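Local coordinates for protein 2-hydroxyhepta-2,4-diene-1,7-dioate isomerase (Corynebacterium glutamicum, PDB 4DBF) that is a magnesium-binding member of the fumarylacetoacetate hydrolase family that probably acts as an oxaloacetate decarboxylase and may also have isomerase activity, at residues L74-M78 and I192-I196; E138-G144 and V159-I165. All blocks are in the same frame, centred on the assembly; numbering follows the deposited sequence.

Contact 1 (L74-M78 and I192-I196); sequences LLAPM and IGPWI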
loop_
_atom_site.group_PDB
_atom_site.type_symbol
_atom_site.label_atom_id
_atom_site.label_comp_id
_atom_site.label_asym_id
_atom_site.label_seq_id
_atom_site.Cartn_x
_atom_site.Cartn_y
_atom_site.Cartn_z
ATOM N N LEU A 74 -18.588 15.892 -3.924
ATOM C CA LEU A 74 -18.076 14.841 -3.103
ATOM C C LEU A 74 -16.762 14.311 -3.632
ATOM O O LEU A 74 -16.606 14.145 -4.776
ATOM C CB LEU A 74 -19.076 13.718 -3.066
ATOM C CG LEU A 74 -20.296 14.022 -2.237
ATOM C CD1 LEU A 74 -21.352 12.995 -2.460
ATOM C CD2 LEU A 74 -19.942 14.105 -0.781
ATOM N N LEU A 75 -15.840 14.072 -2.746
ATOM C CA LEU A 75 -14.574 13.430 -3.049
ATOM C C LEU A 75 -14.536 12.067 -2.366
ATOM O O LEU A 75 -15.370 11.771 -1.622
ATOM C CB LEU A 75 -13.405 14.267 -2.557
ATOM C CG LEU A 75 -13.324 15.734 -2.948
ATOM C CD1 LEU A 75 -12.181 16.431 -2.271
ATOM C CD2 LEU A 75 -13.227 15.905 -4.430
ATOM N N ALA A 76 -13.535 11.266 -2.633
ATOM C CA ALA A 76 -13.329 10.061 -1.859
ATOM C C ALA A 76 -13.324 10.489 -0.411
ATOM O O ALA A 76 -12.663 11.376 -0.082
ATOM C CB ALA A 76 -12.019 9.413 -2.224
ATOM N N PRO A 77 -14.089 9.834 0.432
ATOM C CA PRO A 77 -14.241 10.271 1.804
ATOM C C PRO A 77 -13.025 10.119 2.694
ATOM O O PRO A 77 -13.025 10.648 3.727
ATOM C CB PRO A 77 -15.420 9.454 2.310
ATOM C CG PRO A 77 -15.477 8.289 1.464
ATOM C CD PRO A 77 -15.005 8.739 0.124
ATOM N N MET A 78 -12.010 9.412 2.268
ATOM C CA MET A 78 -10.744 9.309 2.974
ATOM C C MET A 78 -9.568 9.277 1.999
ATOM O O MET A 78 -9.711 8.918 0.875
ATOM C CB MET A 78 -10.605 8.003 3.741
ATOM C CG MET A 78 -11.342 7.903 5.039
ATOM S SD MET A 78 -10.859 9.014 6.343
ATOM C CE MET A 78 -12.433 9.173 7.127
ATOM N N ILE A 192 -14.200 5.183 -4.325
ATOM C CA ILE A 192 -14.777 5.053 -3.001
ATOM C C ILE A 192 -15.745 6.199 -2.669
ATOM O O ILE A 192 -15.487 7.304 -3.010
ATOM C CB ILE A 192 -13.701 5.000 -1.925
ATOM C CG1 ILE A 192 -12.749 3.864 -2.177
ATOM C CG2 ILE A 192 -14.300 4.783 -0.582
ATOM C CD1 ILE A 192 -11.516 3.929 -1.329
ATOM N N GLY A 193 -16.839 5.871 -2.004
ATOM C CA GLY A 193 -17.864 6.824 -1.687
ATOM C C GLY A 193 -19.240 6.245 -1.570
ATOM O O GLY A 193 -19.401 5.077 -1.645
ATOM N N PRO A 194 -20.237 7.091 -1.405
ATOM C CA PRO A 194 -20.093 8.540 -1.487
ATOM C C PRO A 194 -19.772 9.254 -0.190
ATOM O O PRO A 194 -19.423 10.381 -0.228
ATOM C CB PRO A 194 -21.473 8.980 -1.913
ATOM C CG PRO A 194 -22.342 8.006 -1.293
ATOM C CD PRO A 194 -21.645 6.705 -1.418
ATOM N N TRP A 195 -19.919 8.577 0.919
ATOM C CA TRP A 195 -19.604 9.091 2.208
ATOM C C TRP A 195 -19.533 7.941 3.144
ATOM O O TRP A 195 -19.783 6.844 2.754
ATOM C CB TRP A 195 -20.650 10.095 2.660
ATOM C CG TRP A 195 -22.043 9.620 2.435
ATOM C CD1 TRP A 195 -22.649 8.528 2.977
ATOM C CD2 TRP A 195 -23.035 10.193 1.552
ATOM N NE1 TRP A 195 -23.904 8.407 2.517
ATOM C CE2 TRP A 195 -24.188 9.369 1.661
ATOM C CE3 TRP A 195 -23.070 11.260 0.730
ATOM C CZ2 TRP A 195 -25.327 9.638 0.973
ATOM C CZ3 TRP A 195 -24.209 11.518 0.034
ATOM C CH2 TRP A 195 -25.318 10.727 0.159
ATOM N N ILE A 196 -19.171 8.182 4.374
ATOM C CA ILE A 196 -18.953 7.125 5.311
ATOM C C ILE A 196 -20.169 7.122 6.307
ATOM O O ILE A 196 -20.456 8.138 6.969
ATOM C CB ILE A 196 -17.665 7.349 6.057
ATOM C CG1 ILE A 196 -16.455 7.220 5.057
ATOM C CG2 ILE A 196 -17.533 6.341 7.240
ATOM C CD1 ILE A 196 -15.222 7.751 5.674
HETATM O O HOH W 1 -17.048 12.020 0.405
#
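Pro77 lies between the two ends of segment 192-196. Its CB rests on Ile196 CG1 at 3.7 Å. Its CD, on the other end of the ring, sits 3.5 Å from the carbonyl oxygen of Ile192. That oxygen is buried here and has no hydrogen-bond partner in the model. Ile196 CG1 runs anti to its own carbonyl carbon (chi1 -67°), and CD1 extends beyond it to Met78. There Met78 CE meets Ile196 CD1 at 3.5 Å, a tight fit, with the two side chains at about a right angle. At the other end Leu74 CD1 approaches the Trp195 ring obliquely, 4.0 Å from CE3, and also reaches Pro194 CB. Pro194 follows a cis peptide bond, and its CG lies over the centre of one face of the indole. A water lies 2.6 Å from Leu75 O and 3.0 Å from Pro194 O and can bridge the two carbonyls, though other acceptors compete for its protons. Farther out, Arg25 NH1 bonds to Ala76 O, and Arg22 makes a cation-pi contact with Trp195. Strand 190-197 turns a corner at Pro194. The contact packs the chain leaving strand 73-75 against that corner, an apolar junction between the N-terminal and FAA hydrolase family regions.

Contact 2 (E138-G144 and V159-I165); sequences ELAVVIG and VLGFTII. With MG (magnesium ion), chain C.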
loop_
_atom_site.group_PDB
_atom_site.type_symbol
_atom_site.label_atom_id
_atom_site.label_comp_id
_atom_site.label_asym_id
_atom_site.label_seq_id
_atom_site.Cartn_x
_atom_site.Cartn_y
_atom_site.Cartn_z
ATOM N N GLU A 138 -18.488 -3.465 -3.624
ATOM C CA GLU A 138 -18.186 -4.017 -2.334
ATOM C C GLU A 138 -18.497 -3.106 -1.190
ATOM O O GLU A 138 -18.376 -1.936 -1.280
ATOM C CB GLU A 138 -16.724 -4.472 -2.222
ATOM C CG GLU A 138 -16.171 -5.093 -3.465
ATOM C CD GLU A 138 -14.846 -5.820 -3.306
ATOM O OE1 GLU A 138 -14.328 -6.006 -2.247
ATOM O OE2 GLU A 138 -14.323 -6.231 -4.301
ATOM N N LEU A 139 -18.886 -3.700 -0.100
ATOM C CA LEU A 139 -18.960 -3.005 1.141
ATOM C C LEU A 139 -17.555 -2.725 1.668
ATOM O O LEU A 139 -16.754 -3.584 1.755
ATOM C CB LEU A 139 -19.730 -3.820 2.147
ATOM C CG LEU A 139 -19.904 -3.143 3.472
ATOM C CD1 LEU A 139 -20.766 -1.907 3.390
ATOM C CD2 LEU A 139 -20.428 -4.142 4.474
ATOM N N ALA A 140 -17.306 -1.475 1.995
ATOM C CA ALA A 140 -16.013 -1.019 2.453
ATOM C C ALA A 140 -16.093 -0.600 3.890
ATOM O O ALA A 140 -17.001 0.028 4.277
ATOM C CB ALA A 140 -15.490 0.128 1.617
ATOM N N VAL A 141 -15.087 -0.965 4.630
ATOM C CA VAL A 141 -14.989 -0.598 6.005
ATOM C C VAL A 141 -13.932 0.488 6.167
ATOM O O VAL A 141 -12.848 0.358 5.687
ATOM C CB VAL A 141 -14.570 -1.777 6.864
ATOM C CG1 VAL A 141 -14.438 -1.356 8.282
ATOM C CG2 VAL A 141 -15.537 -2.920 6.739
ATOM N N VAL A 142 -14.260 1.538 6.872
ATOM C CA VAL A 142 -13.258 2.517 7.176
ATOM C C VAL A 142 -12.835 2.436 8.639
ATOM O O VAL A 142 -13.637 2.544 9.519
ATOM C CB VAL A 142 -13.704 3.934 6.830
ATOM C CG1 VAL A 142 -12.636 4.909 7.196
ATOM C CG2 VAL A 142 -14.056 4.042 5.379
ATOM N N ILE A 143 -11.548 2.224 8.831
ATOM C CA ILE A 143 -10.922 2.062 10.119
ATOM C C ILE A 143 -10.844 3.403 10.860
ATOM O O ILE A 143 -10.556 4.398 10.301
ATOM C CB ILE A 143 -9.528 1.404 10.015
ATOM C CG1 ILE A 143 -9.611 -0.024 9.517
ATOM C CG2 ILE A 143 -8.853 1.360 11.363
ATOM C CD1 ILE A 143 -10.549 -0.872 10.303
ATOM N N GLY A 144 -11.146 3.363 12.136
ATOM C CA GLY A 144 -11.324 4.543 12.943
ATOM C C GLY A 144 -10.257 4.817 13.982
ATOM O O GLY A 144 -10.169 5.873 14.514
ATOM N N VAL A 159 -14.024 0.315 13.848
ATOM C CA VAL A 159 -14.529 0.892 12.630
ATOM C C VAL A 159 -15.221 2.254 12.782
ATOM O O VAL A 159 -16.057 2.449 13.621
ATOM C CB VAL A 159 -15.256 -0.086 11.670
ATOM C CG1 VAL A 159 -15.069 -1.549 11.977
ATOM C CG2 VAL A 159 -16.650 0.331 11.289
ATOM N N LEU A 160 -14.810 3.174 11.937
ATOM C CA LEU A 160 -15.442 4.442 11.834
ATOM C C LEU A 160 -16.812 4.303 11.205
ATOM O O LEU A 160 -17.739 4.824 11.694
ATOM C CB LEU A 160 -14.602 5.422 11.026
ATOM C CG LEU A 160 -15.201 6.784 10.771
ATOM C CD1 LEU A 160 -15.500 7.557 12.015
ATOM C CD2 LEU A 160 -14.467 7.631 9.762
ATOM N N GLY A 161 -16.881 3.627 10.084
ATOM C CA GLY A 161 -18.144 3.463 9.398
ATOM C C GLY A 161 -17.988 2.693 8.107
ATOM O O GLY A 161 -16.916 2.085 7.841
ATOM N N PHE A 162 -19.055 2.704 7.314
ATOM C CA PHE A 162 -19.094 1.877 6.116
ATOM C C PHE A 162 -19.140 2.827 4.937
ATOM O O PHE A 162 -19.719 3.887 5.053
ATOM C CB PHE A 162 -20.367 0.977 6.062
ATOM C CG PHE A 162 -20.283 -0.225 6.973
ATOM C CD1 PHE A 162 -19.071 -0.855 7.222
ATOM C CD2 PHE A 162 -21.428 -0.733 7.592
ATOM C CE1 PHE A 162 -18.990 -1.961 8.119
ATOM C CE2 PHE A 162 -21.348 -1.866 8.443
ATOM C CZ PHE A 162 -20.119 -2.455 8.707
ATOM N N THR A 163 -18.550 2.426 3.804
ATOM C CA THR A 163 -18.742 3.153 2.560
ATOM C C THR A 163 -18.802 2.166 1.411
ATOM O O THR A 163 -18.852 0.980 1.646
ATOM C CB THR A 163 -17.637 4.293 2.405
ATOM O OG1 THR A 163 -17.983 5.124 1.295
ATOM C CG2 THR A 163 -16.266 3.692 2.218
ATOM N N ILE A 164 -18.832 2.628 0.174
ATOM C CA ILE A 164 -18.859 1.709 -0.942
ATOM C C ILE A 164 -17.499 1.805 -1.616
ATOM O O ILE A 164 -16.892 2.914 -1.683
ATOM C CB ILE A 164 -19.962 2.102 -1.967
ATOM C CG1 ILE A 164 -21.341 2.284 -1.277
ATOM C CG2 ILE A 164 -19.992 1.027 -3.095
ATOM C CD1 ILE A 164 -22.424 2.856 -2.245
ATOM N N ILE A 165 -17.004 0.677 -2.109
ATOM C CA ILE A 165 -15.819 0.680 -3.001
ATOM C C ILE A 165 -16.143 -0.066 -4.304
ATOM O O ILE A 165 -16.891 -1.030 -4.302
ATOM C CB ILE A 165 -14.550 0.120 -2.288
ATOM C CG1 ILE A 165 -13.334 0.217 -3.243
ATOM C CG2 ILE A 165 -14.735 -1.396 -1.790
ATOM C CD1 ILE A 165 -12.007 -0.079 -2.602
HETATM MG MG MG C . -12.768 -7.545 -4.955
HETATM O O HOH W 2 -12.111 -7.452 -2.899
HETATM O O HOH W 3 -11.386 -9.050 -5.238
HETATM O O HOH W 4 -14.174 -9.014 -4.763
#
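An antiparallel strand pair of the FAA hydrolase region carries a magnesium ligand, Glu138, at one end and a classic beta bulge at the other. Glu138 and Ile165 form a hydrogen-bonded pair, with Ile165 N to Glu138 O at 3.1 Å and nearly straight (176°). Ala140 and Thr163 form the next such pair. Val142 and Gly161 continue the pattern through Val142 N to Gly161 O. The bulge then sets in: Val142 O takes Leu160 N at 2.8 Å and, weakly, Gly161 N at 3.5 Å. On one face, Ala140 CB touches both Thr163 CG2 and Ile165 CG2. Thr163 OG1 stands anti to the backbone N (chi1 -171°), which leaves CG2 to meet Ala140 and Val142; OG1 itself turns to Trp195 O. On the other face, Val141 CG2 meets the edge of the Phe162 ring, 3.8 Å from CE1, and Leu139 CD2 lies over one ring face. The Glu138 chain is extended beyond CG. Its OE2 binds magnesium at 2.1 Å, and its OE1 accepts a hydrogen bond from a metal-bound water, at 2.7 Å. This second bond probably helps fix the carboxylate. Glu136, Asp167 and three waters complete the coordination, the acidic magnesium site of the FAH family.

In the fold
Contacts 1 and 2 have centres about 10 Å apart and meet where strands 159-170 and 190-197 pair in a sheet. Gly193 N lies 3.0 Å from Ile164 O, a probable hydrogen bond. Thr163 OG1 is 2.9 Å from Trp195 O, another probable one, on the far side of the corner at Pro194. Strand 159-170 therefore has segment 138-144 along one edge and segment 192-196 along the other. Side chains also meet: Ile192 packs on Thr163 and Ile165, and Met78 on Leu160. Only contact 2 reaches the metal directly, through Glu138. The side chain of Ile192 in contact 1 stays about 12 Å from the magnesium ion.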